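Local atomic coordinates of takeout-like protein 1 (Epiphyas postvittana, PDB entry 3E8T), a protein that holds a ubiquinone-8 molecule in an internal pocket and probably serves as a carrier of hydrophobic ligands in the insect. Residues A[68-73]-A[86-91]; A[101-106]-A[175-180]; A[106-111]-A[162-167]; A[119-124]-A[148-153]. All coordinates share one frame; numbering follows the deposited sequence. Where two conformers were deposited one is given.

All four contacts belong to one curled antiparallel sheet and the helices packed on it, the fold of the juvenile hormone binding protein family. Contacts 1 and 4 lie centrally, their centres about 9 Å apart; each is a hairpin, 54-77 with 82-100 and 113-133 with 139-153, and because strands 82-100 and 113-133 are neighbours they form one wall along the ubiquinone-8 tail. Contacts 2 and 3 share Leu106, their centres about 11 Å apart, and close the far end against helix 168-180 and the loop before it, with centres about 28 and 34 Å from that of contact 1. Contact 1 comes first along the chain; contact 2 spans contact 3, which spans contact 4.

Contact 1: A[68-73]-A[86-91]; sequences GAVIDN and DFHLDA. With UQ8 (Ubiquinone-8), chain B.
His88 and Asp72 meet through a nearly straight hydrogen bond, ND1 to OD2 at 2.7 Å (173°), which uses the syn lone pair of the carboxylate and lies in the imidazole plane. Ring and carboxylate planes are 9° apart. His88 CG lies between its backbone N and carbonyl carbon (chi1 67°), which sets ND1 toward Asp72. Val70 CB rests over one ring face, 3.9 Å from the His88 centroid, and the ring stacks with His122. With an alanine at His88, Asp72 OD2 would probably lose its ND1 donor and Val70 CB the ring it packs on. Val70 N donates to His88 O (2.9 Å) and His88 N to Val70 O. Beyond Ile71 the register slips by one: in this classic beta bulge of the hairpin 54-77/82-100, Asp86 O accepts from both Asp72 N (2.8 Å) and Asn73 N (3.2 Å). Asp86 N returns a bond to Asn73 O. A water accepts from Asn73 ND2 and donates to Asp86 OD2, while Asp86 OD1 is taken by His124. Gln21 bonds Ile71 N and Ala69 O. On the other, apolar face Ile71 CD1 touches Phe87 CB at 3.8 Å, and Phe87 CZ lies 3.6 Å from C17 of the ubiquinone tail.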
# COMPACT_ATOMS: atom_id res chain seq x y z
N GLY A 68 2.33 -6.19 -9.78
CA GLY A 68 1.23 -6.47 -10.70
C GLY A 68 0.16 -5.42 -10.75
O GLY A 68 -0.88 -5.62 -11.39
N ALA A 69 0.40 -4.30 -10.10
CA ALA A 69 -0.59 -3.25 -10.07
C ALA A 69 -0.85 -2.67 -11.45
O ALA A 69 0.07 -2.57 -12.26
CB ALA A 69 -0.23 -2.15 -9.12
N VAL A 70 -2.11 -2.30 -11.68
CA VAL A 70 -2.55 -1.66 -12.93
C VAL A 70 -2.80 -0.21 -12.60
O VAL A 70 -3.59 0.12 -11.71
CB VAL A 70 -3.79 -2.32 -13.47
CG1 VAL A 70 -4.26 -1.61 -14.71
CG2 VAL A 70 -3.47 -3.79 -13.80
N ILE A 71 -2.11 0.70 -13.30
CA ILE A 71 -2.28 2.11 -13.13
C ILE A 71 -3.45 2.56 -13.98
O ILE A 71 -3.41 2.46 -15.20
CB ILE A 71 -1.02 2.93 -13.51
CG1 ILE A 71 0.23 2.38 -12.84
CG2 ILE A 71 -1.23 4.40 -13.19
CD1 ILE A 71 0.21 2.42 -11.34
N ASP A 72 -4.48 3.09 -13.36
CA ASP A 72 -5.68 3.53 -14.04
C ASP A 72 -5.54 4.93 -14.57
O ASP A 72 -6.01 5.22 -15.68
CB ASP A 72 -6.91 3.36 -13.15
CG ASP A 72 -7.13 1.92 -12.76
OD1 ASP A 72 -7.30 1.08 -13.68
OD2 ASP A 72 -7.10 1.59 -11.55
N ASN A 73 -4.92 5.81 -13.80
CA ASN A 73 -4.75 7.18 -14.17
C ASN A 73 -3.69 7.88 -13.35
O ASN A 73 -3.59 7.63 -12.17
CB ASN A 73 -6.06 7.98 -14.03
CG ASN A 73 -6.03 9.29 -14.84
OD1 ASN A 73 -5.83 9.26 -16.05
ND2 ASN A 73 -6.16 10.41 -14.16
N ASP A 86 -4.47 6.84 -9.47
CA ASP A 86 -5.49 5.83 -9.24
C ASP A 86 -4.97 4.52 -9.78
O ASP A 86 -4.50 4.46 -10.92
CB ASP A 86 -6.78 6.20 -9.98
CG ASP A 86 -7.45 7.37 -9.38
OD1 ASP A 86 -7.95 7.20 -8.26
OD2 ASP A 86 -7.49 8.45 -9.99
N PHE A 87 -4.98 3.46 -8.98
CA PHE A 87 -4.53 2.16 -9.43
C PHE A 87 -5.27 1.05 -8.71
O PHE A 87 -5.97 1.30 -7.73
CB PHE A 87 -3.00 2.00 -9.27
CG PHE A 87 -2.48 2.10 -7.86
CD1 PHE A 87 -2.14 0.96 -7.16
CD2 PHE A 87 -2.28 3.35 -7.27
CE1 PHE A 87 -1.60 1.02 -5.88
CE2 PHE A 87 -1.75 3.42 -5.97
CZ PHE A 87 -1.45 2.23 -5.31
N HIS A 88 -5.09 -0.17 -9.18
CA HIS A 88 -5.70 -1.31 -8.53
C HIS A 88 -4.84 -2.54 -8.66
O HIS A 88 -3.94 -2.60 -9.50
CB HIS A 88 -7.12 -1.55 -9.05
CG HIS A 88 -7.17 -1.99 -10.48
ND1 HIS A 88 -7.20 -1.12 -11.55
CD2 HIS A 88 -7.18 -3.24 -11.02
CE1 HIS A 88 -7.24 -1.81 -12.68
NE2 HIS A 88 -7.22 -3.09 -12.39
N LEU A 89 -5.09 -3.52 -7.78
CA LEU A 89 -4.31 -4.75 -7.78
C LEU A 89 -4.99 -5.81 -6.93
O LEU A 89 -5.93 -5.51 -6.19
CB LEU A 89 -2.91 -4.48 -7.21
CG LEU A 89 -2.82 -4.14 -5.71
CD1 LEU A 89 -1.39 -4.38 -5.26
CD2 LEU A 89 -3.24 -2.74 -5.41
N ASP A 90 -4.56 -7.04 -7.11
CA ASP A 90 -4.73 -8.09 -6.14
C ASP A 90 -3.53 -8.12 -5.25
O ASP A 90 -2.42 -7.94 -5.72
CB ASP A 90 -4.91 -9.47 -6.79
CG ASP A 90 -6.14 -9.56 -7.70
OD1 ASP A 90 -7.05 -8.73 -7.60
OD2 ASP A 90 -6.15 -10.53 -8.51
N ALA A 91 -3.73 -8.32 -3.95
CA ALA A 91 -2.60 -8.31 -3.03
C ALA A 91 -2.80 -9.33 -1.95
O ALA A 91 -3.91 -9.80 -1.70
CB ALA A 91 -2.51 -6.96 -2.40
C45 UQ8 B . -7.27 -10.55 12.80
C44 UQ8 B . -8.60 -9.86 12.49
C46 UQ8 B . -9.72 -10.69 13.05
C43 UQ8 B . -8.82 -9.62 11.01
C42 UQ8 B . -7.56 -9.04 10.35
C41 UQ8 B . -7.35 -7.61 10.83
C39 UQ8 B . -6.98 -6.72 9.66
C40 UQ8 B . -5.69 -5.89 9.66
C38 UQ8 B . -7.85 -6.58 8.61
C37 UQ8 B . -7.61 -5.81 7.48
C36 UQ8 B . -8.68 -6.22 6.47
C34 UQ8 B . -8.47 -5.60 5.10
C35 UQ8 B . -9.29 -6.09 4.10
C33 UQ8 B . -7.47 -4.66 4.88
C32 UQ8 B . -7.17 -3.97 3.71
C31 UQ8 B . -5.67 -3.58 3.75
C29 UQ8 B . -5.25 -2.67 2.60
C30 UQ8 B . -6.15 -1.47 2.17
C28 UQ8 B . -4.06 -2.92 1.92
C27 UQ8 B . -3.57 -2.18 0.86
C26 UQ8 B . -2.03 -2.19 0.82
C24 UQ8 B . -1.52 -1.57 -0.48
C25 UQ8 B . -1.72 -2.29 -1.82
C23 UQ8 B . -0.87 -0.35 -0.45
C22 UQ8 B . -0.33 0.35 -1.53
C21 UQ8 B . 0.15 1.73 -1.09
C19 UQ8 B . 0.44 2.71 -2.24
C20 UQ8 B . 0.74 4.12 -1.73
C18 UQ8 B . 1.48 2.19 -3.24
C17 UQ8 B . 1.80 3.25 -4.30
C16 UQ8 B . 2.45 2.65 -5.56
C14 UQ8 B . 3.07 3.77 -6.38
C15 UQ8 B . 2.32 5.12 -6.49
C13 UQ8 B . 4.31 3.62 -7.00
C12 UQ8 B . 4.91 4.63 -7.74
C11 UQ8 B . 5.85 4.11 -8.85
C9 UQ8 B . 6.01 5.14 -9.99
C10 UQ8 B . 5.58 6.56 -9.56
C8 UQ8 B . 7.45 5.12 -10.47
C7 UQ8 B . 8.22 6.39 -10.10
C6 UQ8 B . 7.99 7.56 -11.09
C1 UQ8 B . 7.77 8.85 -10.58
C1M UQ8 B . 7.76 9.03 -9.20
C2 UQ8 B . 7.54 9.94 -11.43
O2 UQ8 B . 7.35 11.08 -10.98
C3 UQ8 B . 7.55 9.77 -12.80
O3 UQ8 B . 7.34 10.83 -13.63
C3M UQ8 B . 8.56 11.53 -13.86
C4 UQ8 B . 7.76 8.50 -13.34
O4 UQ8 B . 7.77 8.35 -14.69
C4M UQ8 B . 6.57 8.88 -15.27
C5 UQ8 B . 7.98 7.41 -12.49
O5 UQ8 B . 8.18 6.30 -12.99
O HOH W 1 -3.03 -7.58 -9.59
O HOH W 2 -5.80 10.20 -11.28

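Contact 2: A[101-106]-A[175-180]; sequences GRILIL and LTFLNQ
Phe177 projects from helix 168-180 and packs against a type II' beta turn, Ile103 to Leu106, which links the short strand 102-103 to strand 106-111 at one end of the juvenile hormone binding protein fold. No hydrogen bond crosses between the segments; the contact is made by carbon packing, and most of it gathers round one ring. The CH-pi contact is from Leu106, whose CD1 sits over one face of the Phe177 ring, 3.7 Å from the centroid and 17° off its normal. The two side chains approach from opposite directions. With CG anti to the backbone N (chi1 178°), Phe177 extends from the helix so that the far part of its ring packs against the turn. The closest approach to the ring is that of Ile103 O, 3.5 Å from Phe177 CE2. The apolar contacts are made at CZ: Leu104 CB is at the ring edge, and Ile105 CG1 comes in obliquely, 4.0 Å from Phe177 CZ. An alanine at Phe177 is likely to open a gap under Leu106 CD1 and remove the surface that Leu104 and Ile105 pack on. The neighbouring Leu178 supplies a second apolar point: in the conformer given, Ile103 CG1 meets Leu178 CD2 at 3.6 Å. Leu178 also touches the ubiquinone tail. Polar bonds serve the turn itself. Ile103 and Leu106 exchange backbone N-H and C=O groups, and Arg102 NH1 donates to Leu104 O at 2.9 Å, with that oxygen near the guanidinium plane.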
# COMPACT_ATOMS: atom_id res chain seq x y z
N GLY A 101 -9.84 -9.25 22.04
CA GLY A 101 -10.99 -8.35 22.10
C GLY A 101 -12.14 -8.96 21.31
O GLY A 101 -12.55 -10.12 21.50
N ARG A 102 -12.63 -8.21 20.35
CA ARG A 102 -13.74 -8.67 19.54
C ARG A 102 -13.59 -8.18 18.12
O ARG A 102 -12.93 -7.17 17.85
CB ARG A 102 -15.08 -8.22 20.01
CG ARG A 102 -15.21 -6.81 20.09
CD ARG A 102 -16.65 -6.32 20.57
NE ARG A 102 -16.63 -4.87 20.74
CZ ARG A 102 -16.78 -3.97 19.78
NH1 ARG A 102 -17.15 -4.31 18.56
NH2 ARG A 102 -16.66 -2.67 20.07
N ILE A 103 -14.19 -8.93 17.23
CA ILE A 103 -14.33 -8.51 15.86
C ILE A 103 -15.81 -8.34 15.61
O ILE A 103 -16.55 -9.32 15.52
CB ILE A 103 -13.63 -9.55 14.99
CG1 ILE A 103 -13.72 -9.20 13.52
CG2 ILE A 103 -14.13 -10.93 15.32
CD1 ILE A 103 -13.12 -7.95 13.25
N LEU A 104 -16.23 -7.09 15.52
CA LEU A 104 -17.64 -6.75 15.36
C LEU A 104 -18.42 -7.33 16.54
O LEU A 104 -18.22 -6.88 17.69
CB LEU A 104 -18.14 -7.16 13.98
CG LEU A 104 -17.28 -6.77 12.76
CD1 LEU A 104 -17.85 -7.32 11.43
CD2 LEU A 104 -16.95 -5.26 12.65
N ILE A 105 -19.20 -8.38 16.38
CA ILE A 105 -20.02 -8.94 17.44
C ILE A 105 -19.47 -10.24 18.01
O ILE A 105 -20.11 -10.82 18.87
CB ILE A 105 -21.46 -9.18 16.92
CG1 ILE A 105 -21.52 -10.20 15.80
CG2 ILE A 105 -22.14 -7.85 16.51
CD1 ILE A 105 -22.92 -10.65 15.44
N LEU A 106 -18.30 -10.71 17.55
CA LEU A 106 -17.76 -11.99 18.06
C LEU A 106 -16.47 -11.78 18.84
O LEU A 106 -15.58 -11.08 18.41
CB LEU A 106 -17.43 -12.93 16.92
CG LEU A 106 -18.52 -13.59 16.12
CD1 LEU A 106 -17.84 -14.64 15.17
CD2 LEU A 106 -19.57 -14.25 17.03
N LEU A 175 -13.58 -17.80 10.85
CA LEU A 175 -13.10 -17.58 9.50
C LEU A 175 -14.25 -17.41 8.55
O LEU A 175 -14.18 -16.57 7.64
CB LEU A 175 -12.14 -18.69 9.11
CG LEU A 175 -10.81 -18.72 9.91
CD1 LEU A 175 -10.01 -19.97 9.55
CD2 LEU A 175 -10.00 -17.45 9.71
N THR A 176 -15.31 -18.17 8.74
CA THR A 176 -16.52 -18.01 7.96
C THR A 176 -17.10 -16.58 8.15
O THR A 176 -17.50 -15.93 7.19
CB THR A 176 -17.54 -19.05 8.34
OG1 THR A 176 -17.01 -20.38 8.09
CG2 THR A 176 -18.86 -18.82 7.63
N PHE A 177 -17.18 -16.16 9.38
CA PHE A 177 -17.67 -14.82 9.73
C PHE A 177 -16.85 -13.74 9.05
O PHE A 177 -17.43 -12.79 8.52
CB PHE A 177 -17.63 -14.71 11.26
CG PHE A 177 -18.06 -13.38 11.81
CD1 PHE A 177 -19.38 -13.12 12.02
CD2 PHE A 177 -17.15 -12.44 12.21
CE1 PHE A 177 -19.75 -11.96 12.59
CE2 PHE A 177 -17.53 -11.30 12.78
CZ PHE A 177 -18.83 -11.04 12.96
N LEU A 178 -15.54 -13.83 9.10
CA LEU A 178 -14.73 -12.83 8.48
C LEU A 178 -14.94 -12.74 6.98
O LEU A 178 -15.08 -11.65 6.40
CB LEU A 178 -13.27 -13.03 8.81
CG LEU A 178 -12.92 -12.85 10.27
CD1 LEU A 178 -11.45 -13.31 10.54
CD2 LEU A 178 -13.16 -11.42 10.73
N ASN A 179 -14.99 -13.91 6.33
CA ASN A 179 -15.16 -13.90 4.91
C ASN A 179 -16.54 -13.42 4.53
O ASN A 179 -16.70 -12.76 3.50
CB ASN A 179 -14.91 -15.27 4.35
CG ASN A 179 -13.49 -15.60 4.24
OD1 ASN A 179 -12.60 -14.85 4.56
ND2 ASN A 179 -13.26 -16.70 3.56
N GLN A 180 -17.56 -13.71 5.33
CA GLN A 180 -18.90 -13.21 5.02
C GLN A 180 -19.01 -11.70 5.16
O GLN A 180 -19.76 -11.05 4.42
CB GLN A 180 -19.86 -13.85 5.98
CG GLN A 180 -20.05 -15.26 5.53
CD GLN A 180 -21.06 -16.00 6.31
OE1 GLN A 180 -21.38 -15.64 7.47
NE2 GLN A 180 -21.60 -17.06 5.70

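Contact 3: A[106-111]-A[162-167]; sequences LPITGD and NLFNGN
Phe164 N donates to Thr109 O at 2.9 Å. This bond helps hold the loop ahead of helix 168-180 against strand 106-111, at one end of the curled sheet of the juvenile hormone binding protein fold; the two backbones form a single bridge, between Gly110 and Leu163, whose CA atoms come within 4.0 Å. From its CB the Phe164 side chain starts away from the strand, but chi1 of -57° sets CG beside the backbone N and brings the ring back over the chain. Phe164 CD1 lies near Thr109, about 4.2 Å from its backbone N. Next along the ring, Phe164 CE1 and CZ both close on Pro107 O, at 3.5 and 3.3 Å, and this oxygen lies at the ring edge in its plane. Ile108 CA lies obliquely, 3.8 Å from Phe164 CE1. Thr109 O lies over the centre of one ring face. Leu170 and Met174 of the helix also pack on this side chain. Beside Phe164, Leu163 CD2 touches Ile108 CD1 at 3.9 Å; Ile108 lines the ubiquinone pocket and touches the ligand. Toward the end of the strand the bonding is polar: Asp111 N reaches Asn162 O only weakly, whereas Asn162 ND2 donates to Asp111 O at 2.8 Å, the acceptor lying in its amide plane.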
# COMPACT_ATOMS: atom_id res chain seq x y z
N LEU A 106 -18.30 -10.71 17.55
CA LEU A 106 -17.76 -11.99 18.06
C LEU A 106 -16.47 -11.78 18.84
O LEU A 106 -15.58 -11.08 18.41
CB LEU A 106 -17.43 -12.93 16.92
CG LEU A 106 -18.52 -13.59 16.12
CD1 LEU A 106 -17.84 -14.64 15.17
CD2 LEU A 106 -19.57 -14.25 17.03
N PRO A 107 -16.32 -12.44 19.97
CA PRO A 107 -15.04 -12.41 20.65
C PRO A 107 -13.95 -13.07 19.79
O PRO A 107 -14.25 -14.03 19.05
CB PRO A 107 -15.29 -13.20 21.93
CG PRO A 107 -16.75 -13.37 22.01
CD PRO A 107 -17.34 -13.21 20.67
N ILE A 108 -12.71 -12.63 19.98
CA ILE A 108 -11.59 -13.24 19.25
C ILE A 108 -10.40 -13.35 20.15
O ILE A 108 -10.11 -12.46 20.93
CB ILE A 108 -11.26 -12.46 17.93
CG1 ILE A 108 -10.31 -13.26 17.05
CG2 ILE A 108 -10.74 -11.04 18.25
CD1 ILE A 108 -10.23 -12.75 15.63
N THR A 109 -9.67 -14.45 19.97
CA THR A 109 -8.28 -14.53 20.42
C THR A 109 -7.53 -15.34 19.37
O THR A 109 -8.06 -16.26 18.77
CB THR A 109 -8.06 -15.19 21.78
OG1 THR A 109 -8.54 -16.55 21.75
CG2 THR A 109 -8.65 -14.37 22.94
N GLY A 110 -6.27 -14.97 19.16
CA GLY A 110 -5.43 -15.77 18.28
C GLY A 110 -4.00 -15.30 18.34
O GLY A 110 -3.72 -14.17 18.69
N ASP A 111 -3.09 -16.19 17.96
CA ASP A 111 -1.66 -15.90 17.89
C ASP A 111 -1.06 -16.89 16.93
O ASP A 111 -0.91 -18.06 17.25
CB ASP A 111 -1.04 -16.06 19.28
CG ASP A 111 0.42 -15.64 19.32
OD1 ASP A 111 1.08 -15.63 18.29
OD2 ASP A 111 0.92 -15.30 20.43
N ASN A 162 -4.18 -20.71 14.44
CA ASN A 162 -4.23 -20.72 15.90
C ASN A 162 -5.12 -19.63 16.46
O ASN A 162 -4.81 -19.01 17.49
CB ASN A 162 -2.85 -20.61 16.48
CG ASN A 162 -2.80 -20.95 17.97
OD1 ASN A 162 -3.48 -21.88 18.41
ND2 ASN A 162 -1.99 -20.23 18.71
N LEU A 163 -6.31 -19.48 15.86
CA LEU A 163 -7.39 -18.82 16.58
C LEU A 163 -7.86 -19.74 17.70
O LEU A 163 -7.89 -20.97 17.56
CB LEU A 163 -8.58 -18.57 15.64
CG LEU A 163 -8.37 -17.52 14.53
CD1 LEU A 163 -9.47 -17.65 13.52
CD2 LEU A 163 -8.32 -16.11 15.14
N PHE A 164 -8.28 -19.14 18.80
CA PHE A 164 -9.02 -19.84 19.85
C PHE A 164 -8.33 -21.08 20.37
O PHE A 164 -8.94 -22.14 20.57
CB PHE A 164 -10.45 -20.23 19.41
CG PHE A 164 -11.26 -19.04 18.97
CD1 PHE A 164 -11.70 -18.11 19.86
CD2 PHE A 164 -11.50 -18.82 17.63
CE1 PHE A 164 -12.37 -16.98 19.44
CE2 PHE A 164 -12.18 -17.73 17.22
CZ PHE A 164 -12.62 -16.80 18.12
N ASN A 165 -7.03 -20.95 20.57
CA ASN A 165 -6.31 -22.07 21.20
C ASN A 165 -6.37 -23.33 20.39
O ASN A 165 -6.28 -24.43 20.94
CB ASN A 165 -6.83 -22.35 22.64
CG ASN A 165 -7.10 -21.03 23.44
OD1 ASN A 165 -8.26 -20.60 23.71
ND2 ASN A 165 -6.02 -20.39 23.82
N GLY A 166 -6.50 -23.20 19.09
CA GLY A 166 -6.55 -24.38 18.24
C GLY A 166 -7.90 -25.05 18.09
O GLY A 166 -8.01 -26.11 17.46
N ASN A 167 -8.96 -24.45 18.65
CA ASN A 167 -10.27 -25.05 18.59
C ASN A 167 -10.90 -24.94 17.20
O ASN A 167 -11.20 -23.85 16.73
CB ASN A 167 -11.18 -24.37 19.63
CG ASN A 167 -12.52 -24.98 19.74
OD1 ASN A 167 -13.40 -24.83 18.94
ND2 ASN A 167 -12.68 -25.76 20.82

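Contact 4: A[119-124]-A[148-153]; sequences KNIHIH and VTFDVK. With UQ8 (Ubiquinone-8), chain B.
Ile121 and Phe150 close on one methyl of the ubiquinone tail, C30, which lies 3.2 Å from Ile121 CD1 and over one face of the Phe150 ring, 3.5 Å from CG. Phe150 CG stands between its backbone N and carbonyl carbon (chi1 72°), which turns the ring away from strand 121-124 and toward the ligand. Ile123 CD1 packs on Phe150 CB, and Val152 CG2 flanks Ile121 CD1. Ile121, Ile123, Phe150 and Val152 share one face of the hairpin 113-133/139-153, and Ile121 and Phe150 line the pocket. In this hairpin non-hydrogen-bonded pairs (Ile121 with Val152, Ile123 with Phe150) alternate with hydrogen-bonded ones. In the latter, His122 N to Asp151 O is almost straight (176°), and His124 and Thr149 bond both ways. On the other side Lys153 runs across one face of the His122 ring, its CD 3.8 Å from the centroid. The lysine chain bends at its last torsion (chi4 -76°), bringing NZ to a salt bridge with Asp151 OD2 at 2.8 Å, met from above the carboxylate plane; Asp151 OD1 pairs with Lys183. His122 NE2 makes a weak bond to Asn120 OD1, and Asn120 ND2 binds Asp154.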
# COMPACT_ATOMS: atom_id res chain seq x y z
N LYS A 119 -8.82 -8.95 -3.35
CA LYS A 119 -9.08 -9.01 -4.78
C LYS A 119 -9.66 -7.69 -5.23
O LYS A 119 -10.67 -7.23 -4.73
CB LYS A 119 -10.03 -10.14 -5.09
CG LYS A 119 -10.23 -10.36 -6.58
CD LYS A 119 -11.11 -11.53 -6.92
CE LYS A 119 -11.11 -11.72 -8.48
NZ LYS A 119 -12.14 -12.66 -9.06
N ASN A 120 -8.99 -7.10 -6.21
CA ASN A 120 -9.41 -5.87 -6.85
C ASN A 120 -9.52 -4.75 -5.84
O ASN A 120 -10.55 -4.08 -5.72
CB ASN A 120 -10.72 -6.08 -7.62
CG ASN A 120 -10.98 -5.02 -8.66
OD1 ASN A 120 -10.07 -4.34 -9.10
ND2 ASN A 120 -12.23 -4.90 -9.03
N ILE A 121 -8.41 -4.49 -5.16
CA ILE A 121 -8.34 -3.34 -4.31
C ILE A 121 -7.96 -2.12 -5.15
O ILE A 121 -6.95 -2.16 -5.84
CB ILE A 121 -7.47 -3.56 -3.02
CG1 ILE A 121 -7.55 -2.32 -2.13
CG2 ILE A 121 -6.07 -3.93 -3.39
CD1 ILE A 121 -6.91 -2.54 -0.74
N HIS A 122 -8.75 -1.06 -5.05
CA HIS A 122 -8.50 0.20 -5.70
C HIS A 122 -7.97 1.20 -4.71
O HIS A 122 -8.43 1.27 -3.57
CB HIS A 122 -9.78 0.71 -6.34
CG HIS A 122 -10.15 -0.05 -7.58
ND1 HIS A 122 -10.17 0.51 -8.84
CD2 HIS A 122 -10.39 -1.37 -7.77
CE1 HIS A 122 -10.45 -0.42 -9.73
NE2 HIS A 122 -10.62 -1.56 -9.11
N ILE A 123 -6.92 1.90 -5.13
CA ILE A 123 -6.22 2.85 -4.32
C ILE A 123 -6.22 4.21 -5.01
O ILE A 123 -5.99 4.31 -6.19
CB ILE A 123 -4.75 2.44 -4.07
CG1 ILE A 123 -4.68 1.05 -3.47
CG2 ILE A 123 -4.02 3.44 -3.21
CD1 ILE A 123 -5.22 0.92 -2.14
N HIS A 124 -6.52 5.26 -4.26
CA HIS A 124 -6.45 6.66 -4.71
C HIS A 124 -5.40 7.38 -3.87
O HIS A 124 -5.57 7.56 -2.66
CB HIS A 124 -7.82 7.34 -4.59
CG HIS A 124 -7.86 8.77 -5.04
ND1 HIS A 124 -7.87 9.12 -6.37
CD2 HIS A 124 -7.89 9.94 -4.34
CE1 HIS A 124 -7.90 10.44 -6.47
NE2 HIS A 124 -7.94 10.96 -5.26
N VAL A 148 -3.94 8.67 1.14
CA VAL A 148 -4.35 7.48 0.43
C VAL A 148 -5.71 7.06 0.94
O VAL A 148 -5.97 7.09 2.16
CB VAL A 148 -3.34 6.36 0.61
CG1 VAL A 148 -3.65 5.23 -0.33
CG2 VAL A 148 -1.93 6.84 0.39
N THR A 149 -6.54 6.63 0.02
CA THR A 149 -7.79 5.97 0.31
C THR A 149 -7.85 4.65 -0.48
O THR A 149 -7.15 4.48 -1.46
CB THR A 149 -9.00 6.81 -0.01
OG1 THR A 149 -9.01 7.09 -1.40
CG2 THR A 149 -9.01 8.13 0.79
N PHE A 150 -8.71 3.76 -0.05
CA PHE A 150 -8.81 2.46 -0.65
C PHE A 150 -10.27 1.98 -0.71
O PHE A 150 -11.14 2.44 0.05
CB PHE A 150 -7.93 1.43 0.10
CG PHE A 150 -8.45 1.05 1.44
CD1 PHE A 150 -9.33 0.01 1.59
CD2 PHE A 150 -8.15 1.83 2.54
CE1 PHE A 150 -9.86 -0.30 2.83
CE2 PHE A 150 -8.70 1.51 3.80
CZ PHE A 150 -9.56 0.47 3.91
N ASP A 151 -10.49 1.04 -1.60
CA ASP A 151 -11.79 0.38 -1.72
C ASP A 151 -11.53 -1.04 -2.22
O ASP A 151 -11.08 -1.22 -3.36
CB ASP A 151 -12.60 1.17 -2.75
CG ASP A 151 -13.95 0.60 -3.04
OD1 ASP A 151 -14.35 -0.40 -2.47
OD2 ASP A 151 -14.65 1.21 -3.92
N VAL A 152 -11.77 -2.04 -1.38
CA VAL A 152 -11.68 -3.44 -1.82
C VAL A 152 -12.95 -3.76 -2.57
O VAL A 152 -14.03 -3.78 -1.98
CB VAL A 152 -11.46 -4.40 -0.65
CG1 VAL A 152 -11.31 -5.80 -1.19
CG2 VAL A 152 -10.25 -3.98 0.21
N LYS A 153 -12.85 -3.89 -3.90
CA LYS A 153 -14.09 -3.98 -4.69
C LYS A 153 -14.64 -5.37 -4.86
O LYS A 153 -15.86 -5.51 -4.96
CB LYS A 153 -13.87 -3.36 -6.07
CG LYS A 153 -13.71 -1.89 -6.04
CD LYS A 153 -13.94 -1.23 -7.41
CE LYS A 153 -13.87 0.23 -7.27
NZ LYS A 153 -15.09 0.80 -6.65
C45 UQ8 B . -7.27 -10.55 12.80
C44 UQ8 B . -8.60 -9.86 12.49
C46 UQ8 B . -9.72 -10.69 13.05
C43 UQ8 B . -8.82 -9.62 11.01
C42 UQ8 B . -7.56 -9.04 10.35
C41 UQ8 B . -7.35 -7.61 10.83
C39 UQ8 B . -6.98 -6.72 9.66
C40 UQ8 B . -5.69 -5.89 9.66
C38 UQ8 B . -7.85 -6.58 8.61
C37 UQ8 B . -7.61 -5.81 7.48
C36 UQ8 B . -8.68 -6.22 6.47
C34 UQ8 B . -8.47 -5.60 5.10
C35 UQ8 B . -9.29 -6.09 4.10
C33 UQ8 B . -7.47 -4.66 4.88
C32 UQ8 B . -7.17 -3.97 3.71
C31 UQ8 B . -5.67 -3.58 3.75
C29 UQ8 B . -5.25 -2.67 2.60
C30 UQ8 B . -6.15 -1.47 2.17
C28 UQ8 B . -4.06 -2.92 1.92
C27 UQ8 B . -3.57 -2.18 0.86
C26 UQ8 B . -2.03 -2.19 0.82
C24 UQ8 B . -1.52 -1.57 -0.48
C25 UQ8 B . -1.72 -2.29 -1.82
C23 UQ8 B . -0.87 -0.35 -0.45
C22 UQ8 B . -0.33 0.35 -1.53
C21 UQ8 B . 0.15 1.73 -1.09
C19 UQ8 B . 0.44 2.71 -2.24
C20 UQ8 B . 0.74 4.12 -1.73
C18 UQ8 B . 1.48 2.19 -3.24
C17 UQ8 B . 1.80 3.25 -4.30
C16 UQ8 B . 2.45 2.65 -5.56
C14 UQ8 B . 3.07 3.77 -6.38
C15 UQ8 B . 2.32 5.12 -6.49
C13 UQ8 B . 4.31 3.62 -7.00
C12 UQ8 B . 4.91 4.63 -7.74
C11 UQ8 B . 5.85 4.11 -8.85
C9 UQ8 B . 6.01 5.14 -9.99
C10 UQ8 B . 5.58 6.56 -9.56
C8 UQ8 B . 7.45 5.12 -10.47
C7 UQ8 B . 8.22 6.39 -10.10
C6 UQ8 B . 7.99 7.56 -11.09
C1 UQ8 B . 7.77 8.85 -10.58
C1M UQ8 B . 7.76 9.03 -9.20
C2 UQ8 B . 7.54 9.94 -11.43
O2 UQ8 B . 7.35 11.08 -10.98
C3 UQ8 B . 7.55 9.77 -12.80
O3 UQ8 B . 7.34 10.83 -13.63
C3M UQ8 B . 8.56 11.53 -13.86
C4 UQ8 B . 7.76 8.50 -13.34
O4 UQ8 B . 7.77 8.35 -14.69
C4M UQ8 B . 6.57 8.88 -15.27
C5 UQ8 B . 7.98 7.41 -12.49
O5 UQ8 B . 8.18 6.30 -12.99